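Local coordinates for protein probable hydrolase (Pseudomonas aeruginosa, PDB 7AL6) that is of unknown function but adopts the alpha/beta-hydrolase fold and is probably a hydrolase, perhaps a lipolytic one, at residues Arg179-Leu184 and His266-Ala271; Arg121-Asp126 and Arg278-Phe283; Gly143-Ala148 and Thr206-Leu211. One frame throughout, in Å; residues are numbered along the deposited sequence.

Interaction 1: Arg179-Leu184 and His266-Ala271; sequences REAAEL and HLDDEA
Ala181 and Asp268 bring their CA atoms to within 5.0 Å where helix 179-189 passes the junction between the short helix 265-268 and helix 270-284. The closeness rests on the small methyl of Ala181, which faces the junction and carries most of the contact from its helix. Leu267 supplies the other half. With CG anti to its backbone N (chi1 179°), it sends both methyls to the helix: CD2 lies 3.6 Å from Ala181 CB, while CD1 meets Leu184 CD1 at 3.7 Å, the two side chains running alongside each other with opposed directions. On the other flank Asp268 OD1 sits 3.6 Å from Ala181 CB. Helix 179-189 belongs to the segment inserted after strand 119-125, where alpha/beta hydrolases commonly carry a cap, and 266-271 follows His263, the histidine of a probable Ser-His-Asp triad. No direct hydrogen bond spans the two segments, yet polar neighbours bridge them. Arg45 forms salt bridges with both Glu180 and Glu270 and bonds to Leu267 O, which probably offsets the like charges of the two glutamates. Ser178 OG accepts from Ala181 N and also bonds to Asp268 O. Leu184 additionally packs on Leu3 of the second subunit.

Interaction 2: Arg121-Asp126 and Arg278-Phe283; sequences RLALID and RVFAAF
Phe280 lays one face of its ring over the methyl of Ala123, whose CB stands 3.6 Å from the ring centroid and only 12° off the ring normal, a nearly centred CH-pi contact. The rim of the same ring is met from the strand as well: Leu124 O approaches CZ of Phe280 in the plane of the ring at 3.6 Å, and Ile125 CG1 comes up to Phe280 CE2 at 3.5 Å, also in plane. One face thus lies on a methyl and the edge against a carbonyl and a methylene, which probably limits how far the ring can tilt. Phe283, one turn later, reaches the strand differently. Its ring meets the strand obliquely, CE2 lying 3.4 Å from Leu122 O and 3.9 Å from Arg121 CB. The axes of strand 121-125 and helix 278-283 run almost antiparallel (174°) and approach to 9.9 Å. This is C-terminal helix 270-284 covering one face of the central sheet of the alpha/beta-hydrolase fold; strand 119-125 lies between 96-101 and 229-234, Phe280 also touches Leu99 and Ser230 on those neighbours, and Leu122 and Leu124 direct their side chains away from this helix to pack on helix 103-114. Arg121, bent at chi2, carries its guanidinium past the Phe283 ring to a salt bridge between NH1 and the chain-terminal carboxylate of Arg286. Just beyond the strand, Asp126 OD2 is hydrogen-bonded to His263 ND1 and Met238 N, and OD1 to Ala234 N, consistent with the acid of a Ser-His-Asp triad with Ser102.

Interaction 3: Gly143-Ala148 and Thr206-Leu211; sequences GEALKA and TLPSPL
A surface contact of helix against loop lies well away from the centre of the chain: helix 138-150 is lined by the irregular 206-211 segment, both in the insertion between strands 119-125 and 229-234 of the central sheet. Ala145 and Ala148, three residues apart, present their methyls to the loop. The ring of Pro208 rests against this part of the helix, its CD 3.6 Å from Ala148 CB and its CG 3.5 Å from Glu144 OE1. A chi1 of 172° turns the Glu144 chain away from its own N and out across the proline; its other oxygen, OE2, is salt-bridged to Lys141. Leu207 places CD2 3.6 Å from Ala148 O, and Pro210 CA comes to 3.7 Å from Ala145 CB. The Ala145 methyl also faces the backbone oxygens of Pro208 and Ser209. The loop is shaped locally by an ST turn, Leu211 N donating to Ser209 OG over 3.2 Å. Pro210 and Leu211 also pack on the third subunit, against its Trp78 and Leu211 respectively. No hydrogen bond links the two segments; the methyls of Ala145 and Ala148 meet proline carbons, a leucine methyl and backbone oxygens, so the contact rests on van der Waals fit, with Lys141 as the polar partner of Glu144.

Following the chain, strand segment 121-126 comes first, then 143-148 and 179-184; 206-211 closes interaction 3, 266-271 closes interaction 1, and 278-283 finally closes interaction 2. Interaction 2 therefore encloses both others, while interactions 1 and 3 cross, their segments alternating. Interactions 1 and 2 share helix 270-284 and touch where His266 CG meets Ile125 CD1 at 3.9 Å; the short helix 265-268 just before helix 270-284 meets the insertion, and helix 270-284 itself meets the central sheet. Interaction 3 stands apart, its centre about 34 Å from that of interaction 2 on the opposite side of the chain's centre, and connects parts of the insertion.

Interaction 1: Arg179-Leu184 and His266-Ala271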
loop_
_atom_site.group_PDB
_atom_site.type_symbol
_atom_site.label_atom_id
_atom_site.label_comp_id
_atom_site.label_asym_id
_atom_site.label_seq_id
_atom_site.Cartn_x
_atom_site.Cartn_y
_atom_site.Cartn_z
ATOM N N ARG A 179 32.732 -15.203 -12.371
ATOM C CA ARG A 179 32.505 -13.838 -12.900
ATOM C C ARG A 179 31.266 -13.880 -13.797
ATOM O O ARG A 179 30.438 -13.010 -13.653
ATOM C CB ARG A 179 33.720 -13.308 -13.666
ATOM C CG ARG A 179 33.545 -11.891 -14.197
ATOM C CD ARG A 179 34.801 -11.228 -14.746
ATOM N NE ARG A 179 35.770 -10.930 -13.711
ATOM C CZ ARG A 179 35.812 -9.819 -12.990
ATOM N NH1 ARG A 179 34.956 -8.836 -13.201
ATOM N NH2 ARG A 179 36.728 -9.692 -12.057
ATOM N N GLU A 180 31.140 -14.904 -14.632
ATOM C CA GLU A 180 30.005 -15.066 -15.560
ATOM C C GLU A 180 28.710 -15.232 -14.763
ATOM O O GLU A 180 27.738 -14.652 -15.159
ATOM C CB GLU A 180 30.245 -16.214 -16.524
ATOM C CG GLU A 180 31.241 -15.875 -17.602
ATOM C CD GLU A 180 31.368 -16.922 -18.686
ATOM O OE1 GLU A 180 30.750 -17.966 -18.564
ATOM O OE2 GLU A 180 32.085 -16.670 -19.640
ATOM N N ALA A 181 28.718 -16.007 -13.692
ATOM C CA ALA A 181 27.562 -16.148 -12.823
ATOM C C ALA A 181 27.134 -14.795 -12.269
ATOM O O ALA A 181 25.943 -14.448 -12.293
ATOM C CB ALA A 181 27.877 -17.116 -11.672
ATOM N N ALA A 182 28.097 -14.029 -11.753
ATOM C CA ALA A 182 27.806 -12.726 -11.169
ATOM C C ALA A 182 27.295 -11.743 -12.213
ATOM O O ALA A 182 26.338 -11.005 -11.948
ATOM C CB ALA A 182 29.035 -12.208 -10.447
ATOM N N GLU A 183 27.863 -11.780 -13.426
ATOM C CA GLU A 183 27.334 -11.008 -14.548
ATOM C C GLU A 183 25.889 -11.385 -14.867
ATOM O O GLU A 183 25.053 -10.508 -15.122
ATOM C CB GLU A 183 28.213 -11.215 -15.800
ATOM C CG GLU A 183 29.606 -10.609 -15.634
ATOM C CD GLU A 183 30.529 -10.770 -16.846
ATOM O OE1 GLU A 183 30.151 -11.407 -17.854
ATOM O OE2 GLU A 183 31.664 -10.265 -16.750
ATOM N N LEU A 184 25.597 -12.686 -14.970
ATOM C CA LEU A 184 24.245 -13.122 -15.304
ATOM C C LEU A 184 23.243 -12.654 -14.248
ATOM O O LEU A 184 22.200 -12.084 -14.562
ATOM C CB LEU A 184 24.238 -14.643 -15.467
ATOM C CG LEU A 184 24.906 -15.146 -16.743
ATOM C CD1 LEU A 184 25.176 -16.655 -16.662
ATOM C CD2 LEU A 184 24.066 -14.829 -17.943
ATOM N N HIS A 266 25.460 -24.895 -11.051
ATOM C CA HIS A 266 24.514 -24.863 -12.194
ATOM C C HIS A 266 24.644 -23.557 -12.983
ATOM O O HIS A 266 24.217 -23.541 -14.089
ATOM C CB HIS A 266 23.075 -25.076 -11.725
ATOM C CG HIS A 266 22.556 -23.940 -10.935
ATOM N ND1 HIS A 266 23.072 -23.600 -9.748
ATOM C CD2 HIS A 266 21.588 -23.054 -11.179
ATOM C CE1 HIS A 266 22.435 -22.564 -9.278
ATOM N NE2 HIS A 266 21.529 -22.221 -10.126
ATOM N N LEU A 267 25.112 -22.489 -12.359
ATOM C CA LEU A 267 25.260 -21.164 -13.011
ATOM C C LEU A 267 26.716 -20.769 -13.294
ATOM O O LEU A 267 26.920 -20.042 -14.241
ATOM C CB LEU A 267 24.616 -20.134 -12.096
ATOM C CG LEU A 267 24.691 -18.693 -12.572
ATOM C CD1 LEU A 267 23.787 -18.484 -13.753
ATOM C CD2 LEU A 267 24.356 -17.748 -11.453
ATOM N N ASP A 268 27.684 -21.317 -12.571
ATOM C CA ASP A 268 29.099 -20.896 -12.659
ATOM C C ASP A 268 29.631 -21.074 -14.073
ATOM O O ASP A 268 30.258 -20.182 -14.546
ATOM C CB ASP A 268 29.974 -21.664 -11.682
ATOM C CG ASP A 268 29.877 -21.108 -10.293
ATOM O OD1 ASP A 268 29.610 -19.945 -10.187
ATOM O OD2 ASP A 268 30.013 -21.852 -9.368
ATOM N N ASP A 269 29.318 -22.164 -14.738
ATOM C CA ASP A 269 29.880 -22.399 -16.053
ATOM C C ASP A 269 29.010 -23.389 -16.799
ATOM O O ASP A 269 28.093 -23.998 -16.243
ATOM C CB ASP A 269 31.330 -22.915 -15.970
ATOM C CG ASP A 269 31.468 -24.122 -15.058
ATOM O OD1 ASP A 269 30.627 -25.055 -15.141
ATOM O OD2 ASP A 269 32.395 -24.110 -14.232
ATOM N N GLU A 270 29.304 -23.538 -18.083
ATOM C CA GLU A 270 28.491 -24.429 -18.899
ATOM C C GLU A 270 28.707 -25.880 -18.499
ATOM O O GLU A 270 27.776 -26.676 -18.604
ATOM C CB GLU A 270 28.795 -24.244 -20.383
ATOM C CG GLU A 270 28.176 -22.974 -20.982
ATOM C CD GLU A 270 26.644 -22.985 -20.956
ATOM O OE1 GLU A 270 26.049 -24.027 -21.315
ATOM O OE2 GLU A 270 26.047 -21.957 -20.567
ATOM N N ALA A 271 29.909 -26.221 -18.003
ATOM C CA ALA A 271 30.190 -27.584 -17.564
ATOM C C ALA A 271 29.265 -27.998 -16.421
ATOM O O ALA A 271 28.675 -29.070 -16.453
ATOM C CB ALA A 271 31.652 -27.714 -17.128
#

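Interaction 2: Arg121-Asp126 and Arg278-Phe283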
loop_
_atom_site.group_PDB
_atom_site.type_symbol
_atom_site.label_atom_id
_atom_site.label_comp_id
_atom_site.label_asym_id
_atom_site.label_seq_id
_atom_site.Cartn_x
_atom_site.Cartn_y
_atom_site.Cartn_z
ATOM N N ARG A 121 7.074 -33.671 -8.229
ATOM C CA ARG A 121 8.516 -33.990 -8.137
ATOM C C ARG A 121 9.316 -32.814 -7.551
ATOM O O ARG A 121 8.885 -31.693 -7.692
ATOM C CB ARG A 121 9.048 -34.326 -9.532
ATOM C CG ARG A 121 8.236 -35.347 -10.313
ATOM C CD ARG A 121 8.726 -36.760 -10.094
ATOM N NE ARG A 121 8.098 -37.799 -10.890
ATOM C CZ ARG A 121 6.998 -38.451 -10.562
ATOM N NH1 ARG A 121 6.554 -39.406 -11.344
ATOM N NH2 ARG A 121 6.338 -38.161 -9.467
ATOM N N LEU A 122 10.454 -33.087 -6.923
ATOM C CA LEU A 122 11.378 -32.050 -6.412
ATOM C C LEU A 122 12.761 -32.246 -7.036
ATOM O O LEU A 122 13.284 -33.331 -6.911
ATOM C CB LEU A 122 11.546 -32.165 -4.901
ATOM C CG LEU A 122 10.454 -31.624 -4.005
ATOM C CD1 LEU A 122 11.031 -31.346 -2.638
ATOM C CD2 LEU A 122 9.806 -30.385 -4.581
ATOM N N ALA A 123 13.333 -31.235 -7.674
ATOM C CA ALA A 123 14.722 -31.227 -8.161
ATOM C C ALA A 123 15.417 -30.167 -7.307
ATOM O O ALA A 123 15.045 -29.013 -7.383
ATOM C CB ALA A 123 14.793 -30.962 -9.630
ATOM N N LEU A 124 16.376 -30.574 -6.496
ATOM C CA LEU A 124 17.020 -29.690 -5.535
ATOM C C LEU A 124 18.494 -29.533 -5.890
ATOM O O LEU A 124 19.179 -30.531 -6.161
ATOM C CB LEU A 124 16.855 -30.216 -4.132
ATOM C CG LEU A 124 15.433 -30.595 -3.703
ATOM C CD1 LEU A 124 15.440 -31.149 -2.302
ATOM C CD2 LEU A 124 14.487 -29.388 -3.766
ATOM N N ILE A 125 18.977 -28.295 -5.862
ATOM C CA ILE A 125 20.408 -27.991 -6.108
ATOM C C ILE A 125 21.049 -27.456 -4.818
ATOM O O ILE A 125 20.759 -26.328 -4.444
ATOM C CB ILE A 125 20.614 -27.022 -7.279
ATOM C CG1 ILE A 125 19.913 -27.487 -8.551
ATOM C CG2 ILE A 125 22.086 -26.802 -7.517
ATOM C CD1 ILE A 125 19.907 -26.467 -9.640
ATOM N N ASP A 126 21.842 -28.274 -4.135
ATOM C CA ASP A 126 22.693 -27.902 -2.990
ATOM C C ASP A 126 21.935 -27.202 -1.865
ATOM O O ASP A 126 22.471 -26.281 -1.340
ATOM C CB ASP A 126 23.848 -27.039 -3.474
ATOM C CG ASP A 126 25.122 -27.315 -2.711
ATOM O OD1 ASP A 126 25.433 -28.463 -2.560
ATOM O OD2 ASP A 126 25.737 -26.379 -2.269
ATOM N N ARG A 278 21.855 -32.979 -17.124
ATOM C CA ARG A 278 21.753 -34.401 -17.448
ATOM C C ARG A 278 21.036 -35.133 -16.332
ATOM O O ARG A 278 20.174 -35.980 -16.580
ATOM C CB ARG A 278 23.136 -35.022 -17.644
ATOM C CG ARG A 278 23.739 -34.790 -19.002
ATOM C CD ARG A 278 25.228 -35.235 -18.979
ATOM N NE ARG A 278 25.988 -34.841 -20.168
ATOM C CZ ARG A 278 25.632 -35.105 -21.422
ATOM N NH1 ARG A 278 24.537 -35.816 -21.679
ATOM N NH2 ARG A 278 26.397 -34.685 -22.423
ATOM N N VAL A 279 21.369 -34.815 -15.094
ATOM C CA VAL A 279 20.752 -35.472 -13.917
ATOM C C VAL A 279 19.246 -35.197 -13.879
ATOM O O VAL A 279 18.499 -36.148 -13.888
ATOM C CB VAL A 279 21.412 -34.959 -12.631
ATOM C CG1 VAL A 279 20.589 -35.303 -11.409
ATOM C CG2 VAL A 279 22.831 -35.464 -12.487
ATOM N N PHE A 280 18.836 -33.935 -13.973
ATOM C CA PHE A 280 17.423 -33.490 -13.876
ATOM C C PHE A 280 16.610 -33.959 -15.083
ATOM O O PHE A 280 15.503 -34.320 -14.887
ATOM C CB PHE A 280 17.346 -31.991 -13.595
ATOM C CG PHE A 280 17.753 -31.620 -12.198
ATOM C CD1 PHE A 280 17.739 -32.558 -11.186
ATOM C CD2 PHE A 280 18.174 -30.344 -11.901
ATOM C CE1 PHE A 280 18.132 -32.222 -9.910
ATOM C CE2 PHE A 280 18.566 -30.005 -10.624
ATOM C CZ PHE A 280 18.537 -30.943 -9.632
ATOM N N ALA A 281 17.177 -33.951 -16.279
ATOM C CA ALA A 281 16.488 -34.375 -17.513
ATOM C C ALA A 281 16.107 -35.851 -17.381
ATOM O O ALA A 281 15.022 -36.192 -17.745
ATOM C CB ALA A 281 17.340 -34.117 -18.714
ATOM N N ALA A 282 16.981 -36.690 -16.853
ATOM C CA ALA A 282 16.620 -38.096 -16.642
ATOM C C ALA A 282 15.607 -38.242 -15.511
ATOM O O ALA A 282 14.665 -39.024 -15.623
ATOM C CB ALA A 282 17.865 -38.937 -16.357
ATOM N N PHE A 283 15.730 -37.457 -14.459
ATOM C CA PHE A 283 14.805 -37.513 -13.306
ATOM C C PHE A 283 13.377 -37.145 -13.729
ATOM O O PHE A 283 12.465 -37.883 -13.435
ATOM C CB PHE A 283 15.319 -36.603 -12.197
ATOM C CG PHE A 283 14.388 -36.461 -11.032
ATOM C CD1 PHE A 283 14.195 -37.502 -10.149
ATOM C CD2 PHE A 283 13.692 -35.292 -10.832
ATOM C CE1 PHE A 283 13.336 -37.363 -9.078
ATOM C CE2 PHE A 283 12.837 -35.155 -9.760
ATOM C CZ PHE A 283 12.659 -36.191 -8.887
#

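Interaction 3: Gly143-Ala148 and Thr206-Leu211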
loop_
_atom_site.group_PDB
_atom_site.type_symbol
_atom_site.label_atom_id
_atom_site.label_comp_id
_atom_site.label_asym_id
_atom_site.label_seq_id
_atom_site.Cartn_x
_atom_site.Cartn_y
_atom_site.Cartn_z
ATOM N N GLY A 143 13.947 -11.440 20.980
ATOM C CA GLY A 143 14.385 -10.119 21.382
ATOM C C GLY A 143 15.330 -9.524 20.365
ATOM O O GLY A 143 15.267 -8.337 20.050
ATOM N N GLU A 144 16.206 -10.355 19.826
ATOM C CA GLU A 144 17.128 -9.898 18.806
ATOM C C GLU A 144 16.389 -9.538 17.515
ATOM O O GLU A 144 16.768 -8.581 16.825
ATOM C CB GLU A 144 18.171 -10.989 18.618
ATOM C CG GLU A 144 19.118 -10.798 17.487
ATOM C CD GLU A 144 19.564 -12.139 16.931
ATOM O OE1 GLU A 144 19.518 -12.335 15.694
ATOM O OE2 GLU A 144 19.940 -13.013 17.755
ATOM N N ALA A 145 15.321 -10.267 17.176
ATOM C CA ALA A 145 14.557 -9.912 15.979
ATOM C C ALA A 145 13.807 -8.599 16.184
ATOM O O ALA A 145 13.754 -7.752 15.287
ATOM C CB ALA A 145 13.590 -11.029 15.623
ATOM N N LEU A 146 13.243 -8.396 17.360
ATOM C CA LEU A 146 12.490 -7.165 17.659
ATOM C C LEU A 146 13.443 -5.969 17.600
ATOM O O LEU A 146 13.074 -4.972 17.034
ATOM C CB LEU A 146 11.822 -7.293 19.022
ATOM C CG LEU A 146 10.733 -8.352 19.126
ATOM C CD1 LEU A 146 10.168 -8.379 20.518
ATOM C CD2 LEU A 146 9.638 -8.123 18.110
ATOM N N LYS A 147 14.642 -6.104 18.147
ATOM C CA LYS A 147 15.659 -5.029 18.176
ATOM C C LYS A 147 16.094 -4.697 16.751
ATOM O O LYS A 147 16.168 -3.543 16.441
ATOM C CB LYS A 147 16.816 -5.426 19.093
ATOM C CG LYS A 147 16.651 -4.977 20.536
ATOM C CD LYS A 147 16.963 -6.024 21.582
ATOM C CE LYS A 147 18.377 -5.975 22.125
ATOM N NZ LYS A 147 18.510 -6.719 23.404
ATOM N N ALA A 148 16.306 -5.696 15.909
ATOM C CA ALA A 148 16.710 -5.508 14.503
ATOM C C ALA A 148 15.600 -4.746 13.767
ATOM O O ALA A 148 15.916 -3.893 12.978
ATOM C CB ALA A 148 17.015 -6.830 13.877
ATOM N N THR A 206 17.485 -8.622 5.469
ATOM C CA THR A 206 18.577 -8.797 6.431
ATOM C C THR A 206 18.086 -9.111 7.837
ATOM O O THR A 206 18.907 -9.388 8.710
ATOM C CB THR A 206 19.481 -7.534 6.523
ATOM O OG1 THR A 206 18.766 -6.424 7.117
ATOM C CG2 THR A 206 19.955 -7.128 5.191
ATOM N N LEU A 207 16.786 -9.004 8.096
ATOM C CA LEU A 207 16.293 -9.176 9.446
ATOM C C LEU A 207 16.450 -10.637 9.855
ATOM O O LEU A 207 16.366 -11.536 9.016
ATOM C CB LEU A 207 14.835 -8.786 9.544
ATOM C CG LEU A 207 14.525 -7.289 9.397
ATOM C CD1 LEU A 207 13.022 -7.120 9.124
ATOM C CD2 LEU A 207 14.934 -6.504 10.634
ATOM N N PRO A 208 16.691 -10.903 11.128
ATOM C CA PRO A 208 16.664 -12.296 11.597
ATOM C C PRO A 208 15.236 -12.745 11.845
ATOM O O PRO A 208 14.361 -11.943 12.149
ATOM C CB PRO A 208 17.477 -12.254 12.894
ATOM C CG PRO A 208 17.294 -10.874 13.424
ATOM C CD PRO A 208 17.077 -9.962 12.186
ATOM N N SER A 209 15.002 -14.045 11.697
ATOM C CA SER A 209 13.665 -14.560 11.910
ATOM C C SER A 209 13.253 -14.365 13.366
ATOM O O SER A 209 14.085 -14.469 14.277
ATOM C CB SER A 209 13.583 -16.042 11.534
ATOM O OG SER A 209 12.264 -16.505 11.803
ATOM N N PRO A 210 11.986 -14.047 13.629
ATOM C CA PRO A 210 11.551 -14.006 15.020
ATOM C C PRO A 210 11.373 -15.389 15.642
ATOM O O PRO A 210 11.250 -15.488 16.870
ATOM C CB PRO A 210 10.211 -13.279 14.941
ATOM C CG PRO A 210 9.708 -13.602 13.556
ATOM C CD PRO A 210 10.893 -13.721 12.684
ATOM N N LEU A 211 11.150 -16.404 14.829
ATOM C CA LEU A 211 10.969 -17.781 15.323
ATOM C C LEU A 211 11.621 -18.737 14.340
ATOM O O LEU A 211 11.013 -19.016 13.335
ATOM C CB LEU A 211 9.486 -18.097 15.468
ATOM C CG LEU A 211 9.180 -19.468 16.058
ATOM C CD1 LEU A 211 9.738 -19.599 17.457
ATOM C CD2 LEU A 211 7.702 -19.733 16.059
#